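Long-range contacts in nucleoside hydrolase, putative (Trypanosoma brucei, PDB 3FZ0), which belongs to the nucleoside hydrolase family and carries a calcium ion at the end of a central, mostly parallel beta sheet: residues 5-15 against 31-42; 183-194 against 304-315. The protein carries 2 engineered substitutions. One frame throughout, in Å; residues are numbered along the deposited sequence. Where two conformers were deposited one is given.

Contact 1: 5-15 against 31-42. With CA (calcium ion), chain G.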
# COMPACT_ATOMS: atom_id res chain seq x y z
N VAL B 5 -18.26 37.11 -22.82
CA VAL B 5 -18.36 35.84 -22.02
C VAL B 5 -18.26 36.10 -20.53
O VAL B 5 -17.21 36.50 -20.02
CB VAL B 5 -17.25 34.83 -22.35
CG1 VAL B 5 -17.29 33.64 -21.39
CG2 VAL B 5 -17.34 34.36 -23.82
N HIS B 6 -19.35 35.84 -19.84
CA HIS B 6 -19.46 36.03 -18.40
C HIS B 6 -19.16 34.71 -17.70
O HIS B 6 -19.70 33.71 -18.08
CB HIS B 6 -20.90 36.42 -18.05
CG HIS B 6 -21.29 37.80 -18.48
ND1 HIS B 6 -20.52 38.56 -19.33
CD2 HIS B 6 -22.39 38.54 -18.20
CE1 HIS B 6 -21.12 39.71 -19.55
NE2 HIS B 6 -22.25 39.73 -18.87
N ARG B 7 -18.34 34.73 -16.69
CA ARG B 7 -18.06 33.54 -15.93
C ARG B 7 -18.84 33.57 -14.61
O ARG B 7 -18.90 34.59 -13.93
CB ARG B 7 -16.55 33.43 -15.66
CG ARG B 7 -15.73 32.97 -16.86
CD ARG B 7 -14.25 33.27 -16.72
NE ARG B 7 -13.60 33.39 -18.02
CZ ARG B 7 -12.98 32.38 -18.62
NH1 ARG B 7 -12.92 31.20 -18.03
NH2 ARG B 7 -12.40 32.55 -19.80
N LYS B 8 -19.43 32.44 -14.24
CA LYS B 8 -20.05 32.28 -12.93
C LYS B 8 -19.23 31.24 -12.22
O LYS B 8 -19.13 30.12 -12.69
CB LYS B 8 -21.50 31.80 -13.06
CG LYS B 8 -22.38 32.62 -14.00
CD LYS B 8 -22.44 34.06 -13.56
CE LYS B 8 -23.49 34.86 -14.34
NZ LYS B 8 -23.19 36.34 -14.18
N LEU B 9 -18.63 31.59 -11.09
CA LEU B 9 -17.78 30.64 -10.37
C LEU B 9 -18.35 30.13 -9.07
O LEU B 9 -18.97 30.86 -8.32
CB LEU B 9 -16.41 31.21 -10.07
CG LEU B 9 -15.56 31.93 -11.10
CD1 LEU B 9 -14.13 31.95 -10.53
CD2 LEU B 9 -15.61 31.25 -12.46
N ILE B 10 -18.12 28.86 -8.81
CA ILE B 10 -18.26 28.26 -7.50
C ILE B 10 -16.83 28.16 -7.00
O ILE B 10 -15.94 27.69 -7.71
CB ILE B 10 -18.87 26.84 -7.61
CG1 ILE B 10 -20.19 26.88 -8.39
CG2 ILE B 10 -19.03 26.21 -6.23
CD1 ILE B 10 -20.63 25.51 -8.87
N ILE B 11 -16.58 28.64 -5.80
CA ILE B 11 -15.24 28.53 -5.26
C ILE B 11 -15.30 27.68 -4.00
O ILE B 11 -16.00 28.00 -3.02
CB ILE B 11 -14.57 29.91 -5.01
CG1 ILE B 11 -14.35 30.64 -6.33
CG2 ILE B 11 -13.21 29.72 -4.28
CD1 ILE B 11 -13.93 32.08 -6.18
N ASP B 12 -14.61 26.56 -4.04
CA ASP B 12 -14.54 25.66 -2.90
C ASP B 12 -13.22 25.90 -2.23
O ASP B 12 -12.20 25.92 -2.89
CB ASP B 12 -14.69 24.21 -3.33
CG ASP B 12 -14.85 23.28 -2.16
OD1 ASP B 12 -13.80 22.78 -1.70
OD2 ASP B 12 -15.99 23.06 -1.67
N THR B 13 -13.24 26.11 -0.92
CA THR B 13 -12.10 26.68 -0.25
C THR B 13 -11.96 26.27 1.23
O THR B 13 -12.96 26.04 1.92
CB THR B 13 -12.11 28.26 -0.35
OG1 THR B 13 -10.98 28.81 0.34
CG2 THR B 13 -13.37 28.85 0.24
N ASP B 14 -10.71 26.20 1.69
CA ASP B 14 -10.45 26.01 3.11
C ASP B 14 -10.00 27.31 3.82
O ASP B 14 -9.47 27.26 4.94
CB ASP B 14 -9.48 24.84 3.38
CG ASP B 14 -8.04 25.11 2.91
OD1 ASP B 14 -7.83 25.86 1.93
OD2 ASP B 14 -7.11 24.54 3.50
N CYS B 15 -10.19 28.44 3.16
CA CYS B 15 -10.32 29.73 3.85
C CYS B 15 -9.07 30.25 4.54
O CYS B 15 -9.16 30.89 5.60
CB CYS B 15 -11.49 29.69 4.84
SG CYS B 15 -12.94 28.86 4.13
N ASP B 31 -16.38 40.69 -15.91
CA ASP B 31 -17.03 39.52 -16.56
C ASP B 31 -16.92 38.23 -15.73
O ASP B 31 -17.04 37.14 -16.27
CB ASP B 31 -16.48 39.28 -17.98
CG ASP B 31 -16.79 40.43 -18.93
OD1 ASP B 31 -17.90 41.01 -18.90
OD2 ASP B 31 -15.89 40.74 -19.71
N VAL B 32 -16.67 38.38 -14.43
CA VAL B 32 -16.62 37.28 -13.49
C VAL B 32 -17.58 37.59 -12.36
O VAL B 32 -17.64 38.74 -11.84
CB VAL B 32 -15.20 37.04 -12.90
CG1 VAL B 32 -15.23 35.97 -11.84
CG2 VAL B 32 -14.20 36.65 -13.98
N GLU B 33 -18.34 36.57 -11.96
CA GLU B 33 -19.21 36.63 -10.81
C GLU B 33 -19.08 35.35 -9.96
O GLU B 33 -19.36 34.23 -10.44
CB GLU B 33 -20.66 36.81 -11.23
CG GLU B 33 -21.58 37.14 -10.06
CD GLU B 33 -23.07 36.99 -10.36
OE1 GLU B 33 -23.47 36.81 -11.54
OE2 GLU B 33 -23.84 37.03 -9.38
N VAL B 34 -18.66 35.52 -8.70
CA VAL B 34 -18.64 34.42 -7.75
C VAL B 34 -20.08 34.23 -7.28
O VAL B 34 -20.64 35.12 -6.65
CB VAL B 34 -17.75 34.73 -6.54
CG1 VAL B 34 -17.92 33.67 -5.45
CG2 VAL B 34 -16.30 34.81 -6.98
N ILE B 35 -20.68 33.08 -7.60
CA ILE B 35 -22.08 32.84 -7.25
C ILE B 35 -22.26 31.99 -5.99
O ILE B 35 -23.36 31.96 -5.43
CB ILE B 35 -22.93 32.24 -8.42
CG1 ILE B 35 -22.34 30.93 -8.95
CG2 ILE B 35 -23.02 33.22 -9.54
CD1 ILE B 35 -23.29 30.14 -9.89
N ALA B 36 -21.20 31.32 -5.53
CA ALA B 36 -21.25 30.53 -4.28
C ALA B 36 -19.87 30.19 -3.79
O ALA B 36 -18.97 29.94 -4.59
CB ALA B 36 -22.07 29.24 -4.44
N ILE B 37 -19.72 30.20 -2.46
CA ILE B 37 -18.47 29.82 -1.83
C ILE B 37 -18.80 28.63 -0.94
O ILE B 37 -19.72 28.67 -0.11
CB ILE B 37 -17.86 30.99 -1.02
CG1 ILE B 37 -17.44 32.12 -2.00
CG2 ILE B 37 -16.71 30.49 -0.13
CD1 ILE B 37 -16.96 33.44 -1.33
N THR B 38 -18.10 27.53 -1.18
CA THR B 38 -18.33 26.32 -0.41
C THR B 38 -17.07 26.07 0.42
O THR B 38 -15.95 26.10 -0.08
CB THR B 38 -18.66 25.13 -1.30
OG1 THR B 38 -17.58 24.93 -2.22
CG2 THR B 38 -19.93 25.41 -2.07
N VAL B 39 -17.27 25.83 1.70
CA VAL B 39 -16.16 25.77 2.65
C VAL B 39 -15.79 24.31 2.93
O VAL B 39 -16.66 23.46 3.13
CB VAL B 39 -16.54 26.54 3.95
CG1 VAL B 39 -15.52 26.29 5.07
CG2 VAL B 39 -16.68 28.01 3.63
N VAL B 40 -14.49 24.04 2.93
CA VAL B 40 -14.04 22.68 3.24
C VAL B 40 -12.97 22.77 4.33
O VAL B 40 -12.33 23.80 4.46
CB VAL B 40 -13.54 21.95 1.96
CG1 VAL B 40 -12.32 22.62 1.38
CG2 VAL B 40 -13.32 20.48 2.20
N TRP B 41 -12.83 21.70 5.12
CA TRP B 41 -11.72 21.54 6.08
C TRP B 41 -10.38 21.61 5.31
O TRP B 41 -10.35 21.51 4.08
CB TRP B 41 -11.86 20.21 6.81
CG TRP B 41 -11.47 19.06 5.96
CD1 TRP B 41 -12.24 18.42 5.03
CD2 TRP B 41 -10.19 18.42 5.92
NE1 TRP B 41 -11.54 17.44 4.42
CE2 TRP B 41 -10.27 17.40 4.95
CE3 TRP B 41 -9.00 18.58 6.64
CZ2 TRP B 41 -9.20 16.55 4.67
CZ3 TRP B 41 -7.93 17.73 6.35
CH2 TRP B 41 -8.03 16.73 5.38
N GLY B 42 -9.28 21.81 6.04
CA GLY B 42 -7.94 21.87 5.47
C GLY B 42 -6.98 22.58 6.41
O GLY B 42 -6.55 22.01 7.45
CA CA G . -6.44 26.79 0.15
O HOH W 1 -4.86 25.81 -1.20
O HOH W 2 -5.57 24.57 1.40
O HOH W 3 -4.40 27.61 1.23
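D12 and T38 meet across two neighbouring parallel strands: T38 OG1 donates to D12 OD2 over 2.5 Å, reaching the oxygen on its anti side and 23° out of the carboxylate plane. D12 sets its CG opposite its own backbone N (chi1 -171°), which swings the carboxylate over to the 32-39 strand; its other oxygen, OD1, rests 3.4 Å from V40 CG1. N139 ND2 is a second donor to D12 OD2, so this buried oxygen is gripped from two residues. At the far end K8 bends at chi2 (-59°) and brings NZ to E33 OE1, a 2.7 Å salt bridge with NZ meeting OE1 almost head-on, while its CB lies against I35 CD1. On the other face apolar branches meet: L9 CG on V32 CG1, I11 CD1 on V34 CG2 at 3.7 Å, and the methyl T13 CG2 on I37 CG2, with helix 17-27 packed over I11, V34 and I37. Backbone bonds join the strands from R7 to V40, and the register slips by one residue between L9 and I10, a beta bulge: L9 O takes I35 N, whereas I11 N turns to A36 O. Beyond the strand, T13 OG1 accepts from C15 N at 3.0 Å in an ST turn and also bonds D19. D14 OD1 binds the calcium ion at 2.4 Å, alongside D19, L134 O, D283 and three waters; its OD2 accepts from N43 N and lies 3.4 Å from G42 CA. Strands 6-13 and 32-39 with helix 17-27 form a beta-alpha-beta unit; D14, just past the carboxyl end of strand 6-13, joins the metal site. With one oxygen on the cation and the other on a backbone N-H, the D14 carboxylate is probably held in a fixed orientation.

Contact 2: 183-194 against 304-315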
# COMPACT_ATOMS: atom_id res chain seq x y z
N SER B 183 -3.81 17.68 -1.86
CA SER B 183 -3.81 16.32 -2.35
C SER B 183 -3.66 15.34 -1.19
O SER B 183 -4.49 14.42 -1.04
CB SER B 183 -2.67 16.12 -3.37
OG SER B 183 -2.81 14.88 -4.08
N HIS B 184 -2.63 15.54 -0.37
CA HIS B 184 -2.38 14.69 0.79
C HIS B 184 -3.57 14.69 1.76
O HIS B 184 -3.87 13.68 2.34
CB HIS B 184 -1.09 15.13 1.51
CG HIS B 184 -0.60 14.15 2.54
ND1 HIS B 184 0.28 14.51 3.53
CD2 HIS B 184 -0.87 12.84 2.72
CE1 HIS B 184 0.53 13.45 4.29
NE2 HIS B 184 -0.15 12.43 3.82
N CYS B 185 -4.25 15.82 1.89
CA CYS B 185 -5.41 15.95 2.79
C CYS B 185 -6.49 14.98 2.41
O CYS B 185 -7.14 14.39 3.27
CB CYS B 185 -5.98 17.36 2.75
SG CYS B 185 -5.16 18.50 3.88
N ASP B 186 -6.68 14.81 1.11
CA ASP B 186 -7.73 13.91 0.69
C ASP B 186 -7.39 13.31 -0.64
O ASP B 186 -7.85 13.80 -1.68
CB ASP B 186 -9.10 14.62 0.65
CG ASP B 186 -10.22 13.66 0.65
OD1 ASP B 186 -9.95 12.53 0.23
OD2 ASP B 186 -11.36 14.00 1.07
N PRO B 187 -6.58 12.24 -0.62
CA PRO B 187 -6.17 11.57 -1.86
C PRO B 187 -7.37 10.90 -2.53
O PRO B 187 -7.53 11.03 -3.75
CB PRO B 187 -5.13 10.56 -1.37
CG PRO B 187 -4.70 11.06 -0.04
CD PRO B 187 -5.95 11.60 0.55
N GLU B 188 -8.22 10.23 -1.76
CA GLU B 188 -9.42 9.57 -2.32
C GLU B 188 -10.28 10.58 -3.11
O GLU B 188 -10.72 10.28 -4.22
CB GLU B 188 -10.25 8.92 -1.21
CG GLU B 188 -9.72 7.61 -0.67
CD GLU B 188 -8.58 7.78 0.35
OE1 GLU B 188 -8.15 8.90 0.67
OE2 GLU B 188 -8.13 6.76 0.88
N ALA B 189 -10.48 11.77 -2.55
CA ALA B 189 -11.24 12.80 -3.26
C ALA B 189 -10.61 13.16 -4.60
O ALA B 189 -11.32 13.37 -5.57
CB ALA B 189 -11.45 14.05 -2.40
N GLY B 190 -9.28 13.23 -4.64
CA GLY B 190 -8.54 13.54 -5.86
C GLY B 190 -8.70 12.48 -6.93
O GLY B 190 -8.80 12.80 -8.12
N VAL B 191 -8.71 11.22 -6.52
CA VAL B 191 -8.98 10.13 -7.44
C VAL B 191 -10.37 10.27 -8.07
O VAL B 191 -10.52 10.09 -9.27
CB VAL B 191 -8.82 8.76 -6.77
CG1 VAL B 191 -9.42 7.67 -7.64
CG2 VAL B 191 -7.37 8.50 -6.50
N VAL B 192 -11.37 10.59 -7.25
CA VAL B 192 -12.74 10.74 -7.71
C VAL B 192 -12.80 11.85 -8.77
O VAL B 192 -13.40 11.68 -9.84
CB VAL B 192 -13.72 11.00 -6.53
CG1 VAL B 192 -15.10 11.45 -7.04
CG2 VAL B 192 -13.84 9.76 -5.65
N VAL B 193 -12.14 12.98 -8.48
CA VAL B 193 -12.15 14.12 -9.39
C VAL B 193 -11.48 13.80 -10.73
O VAL B 193 -12.08 14.02 -11.78
CB VAL B 193 -11.57 15.39 -8.73
CG1 VAL B 193 -11.27 16.43 -9.77
CG2 VAL B 193 -12.61 15.96 -7.70
N LEU B 194 -10.27 13.23 -10.68
CA LEU B 194 -9.49 12.90 -11.89
C LEU B 194 -10.01 11.68 -12.68
O LEU B 194 -9.83 11.63 -13.88
CB LEU B 194 -8.02 12.75 -11.55
CG LEU B 194 -7.23 13.97 -11.02
CD1 LEU B 194 -5.91 13.55 -10.33
CD2 LEU B 194 -6.90 14.99 -12.09
N VAL B 304 -3.21 11.64 -15.41
CA VAL B 304 -2.80 11.91 -14.05
C VAL B 304 -3.75 11.21 -13.08
O VAL B 304 -4.96 11.11 -13.32
CB VAL B 304 -2.80 13.44 -13.81
CG1 VAL B 304 -2.52 13.80 -12.36
CG2 VAL B 304 -1.78 14.09 -14.73
N THR B 305 -3.17 10.69 -12.00
CA THR B 305 -3.96 10.18 -10.88
C THR B 305 -3.28 10.47 -9.53
O THR B 305 -2.19 10.99 -9.51
CB THR B 305 -4.34 8.70 -11.05
OG1 THR B 305 -5.43 8.40 -10.18
CG2 THR B 305 -3.20 7.77 -10.75
N VAL B 306 -3.95 10.17 -8.43
CA VAL B 306 -3.35 10.32 -7.09
C VAL B 306 -3.11 8.94 -6.43
O VAL B 306 -3.99 8.07 -6.43
CB VAL B 306 -4.27 11.18 -6.20
CG1 VAL B 306 -3.61 11.45 -4.84
CG2 VAL B 306 -4.64 12.51 -6.91
N GLU B 307 -1.91 8.71 -5.91
CA GLU B 307 -1.58 7.50 -5.12
C GLU B 307 -2.40 7.44 -3.83
O GLU B 307 -2.45 8.42 -3.08
CB GLU B 307 -0.10 7.51 -4.74
CG GLU B 307 0.35 6.33 -3.84
CD GLU B 307 0.13 4.95 -4.50
OE1 GLU B 307 0.66 4.70 -5.59
OE2 GLU B 307 -0.56 4.09 -3.93
N LEU B 308 -3.04 6.30 -3.57
CA LEU B 308 -3.80 6.14 -2.35
C LEU B 308 -3.11 5.25 -1.30
O LEU B 308 -3.46 5.33 -0.12
CB LEU B 308 -5.16 5.52 -2.66
CG LEU B 308 -6.09 6.23 -3.64
CD1 LEU B 308 -7.39 5.40 -3.88
CD2 LEU B 308 -6.40 7.69 -3.19
N HIS B 309 -2.19 4.40 -1.73
CA HIS B 309 -1.73 3.30 -0.89
C HIS B 309 -0.25 3.33 -0.43
O HIS B 309 0.16 2.48 0.33
CB HIS B 309 -2.09 1.94 -1.55
CG HIS B 309 -3.49 1.89 -2.07
ND1 HIS B 309 -4.60 2.18 -1.29
CD2 HIS B 309 -3.98 1.62 -3.31
CE1 HIS B 309 -5.69 2.07 -2.01
NE2 HIS B 309 -5.35 1.73 -3.24
N GLY B 310 0.54 4.27 -0.88
CA GLY B 310 1.94 4.27 -0.48
C GLY B 310 2.11 4.67 0.97
O GLY B 310 1.23 5.26 1.58
N ARG B 311 3.26 4.33 1.53
CA ARG B 311 3.60 4.72 2.89
C ARG B 311 4.14 6.14 2.90
O ARG B 311 3.63 6.98 3.61
CB ARG B 311 4.60 3.72 3.50
CG ARG B 311 4.96 4.03 4.95
CD ARG B 311 5.96 3.04 5.49
NE ARG B 311 5.31 1.80 5.90
CZ ARG B 311 5.91 0.82 6.58
NH1 ARG B 311 7.19 0.90 6.94
NH2 ARG B 311 5.22 -0.27 6.91
N GLU B 312 5.19 6.41 2.13
CA GLU B 312 5.75 7.77 1.97
C GLU B 312 5.10 8.56 0.82
O GLU B 312 5.29 9.77 0.71
CB GLU B 312 7.27 7.69 1.74
CG GLU B 312 8.10 7.45 3.00
CD GLU B 312 8.30 5.98 3.36
OE1 GLU B 312 8.22 5.12 2.45
OE2 GLU B 312 8.54 5.68 4.55
N THR B 313 4.35 7.88 -0.05
CA THR B 313 3.79 8.53 -1.24
C THR B 313 2.25 8.70 -1.27
O THR B 313 1.68 9.12 -2.31
CB THR B 313 4.20 7.81 -2.53
OG1 THR B 313 3.91 6.42 -2.39
CG2 THR B 313 5.68 7.98 -2.80
N ARG B 314 1.56 8.42 -0.16
CA ARG B 314 0.11 8.65 -0.14
C ARG B 314 -0.11 10.12 -0.46
O ARG B 314 0.56 10.95 0.11
CB ARG B 314 -0.50 8.23 1.21
CG ARG B 314 -1.81 8.94 1.55
CD ARG B 314 -2.62 8.26 2.64
NE ARG B 314 -3.70 7.61 1.96
CZ ARG B 314 -4.99 7.93 1.97
NH1 ARG B 314 -5.50 8.92 2.69
NH2 ARG B 314 -5.79 7.19 1.23
N GLY B 315 -1.00 10.41 -1.41
CA GLY B 315 -1.29 11.78 -1.84
C GLY B 315 -0.45 12.25 -3.03
O GLY B 315 -0.71 13.29 -3.58
O HOH W 4 -3.86 11.21 3.75
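R314 lays one face of its guanidinium over the P187 ring, with P187 CG 3.5 Å above the plane and displaced toward the rim, the two side chains crossing at about a right angle. A bend at chi3 (-104°) turns the group so that NE and NH2 both reach L308 O, in the guanidinium plane; the NE bond is 3.1 Å. E188 arrives at the edge, its carboxylate turned 52° from the guanidinium, and forms a salt bridge through OE2 to NH2, modelled so short that its exact length is doubtful, with a weak bond from NH1 to OE1. Water 4 links R314 NH1 to H184 O. Held by L308 O, E188 and P187, the buried guanidinium probably has little freedom to rotate. The apolar side is a row of branches: L308 CD2 slots against P187 CB (3.6 Å) and V191 CG2 (3.5 Å), V306 places CG1 on P187 CB and CG2 on L194 CD1 (3.8 Å), and L194 CD1 continues to V304 CG1. S183 OG donates to G315 O at 2.7 Å, and G315 CA comes within 4.1 Å of H184 CA, the backbones nearly touching. The loop beyond the strand reaches other subunits: H309 meets H309 of the third subunit, and T313 OG1 is hydrogen-bonded to T313 OG1 of the second. D186 is the N-cap of helix 187-195, its OD1 accepting from A189 N. The axis of segment 187-194 runs roughly antiparallel (154°) to 304-306, the last part of strand 296-306, approaching to 7.2 Å. Helix 138-146 packs against A189, V192 and V193, and strands 337-343 and 317-319 flank V304.

Contact 1 closes before contact 2 opens along the chain, and their centres lie about 23 Å apart, yet both rest on the same mixed sheet. Contact 1 pairs two adjacent parallel strands, 6-13 and 32-39, its centre about 9 Å from that of the chain; contact 2 packs helices onto the end of strand 296-306, next to the outermost strand within this chain, 317-319. They meet directly where W41 CH2 lies 3.3 Å from C185 O, and T138 bonds both W41 NE1 and D186 OD2. The strand pair of contact 1 ends beside the calcium site, while the loop after strand 296-306, at the antiparallel edge of the sheet, provides surfaces used between subunits.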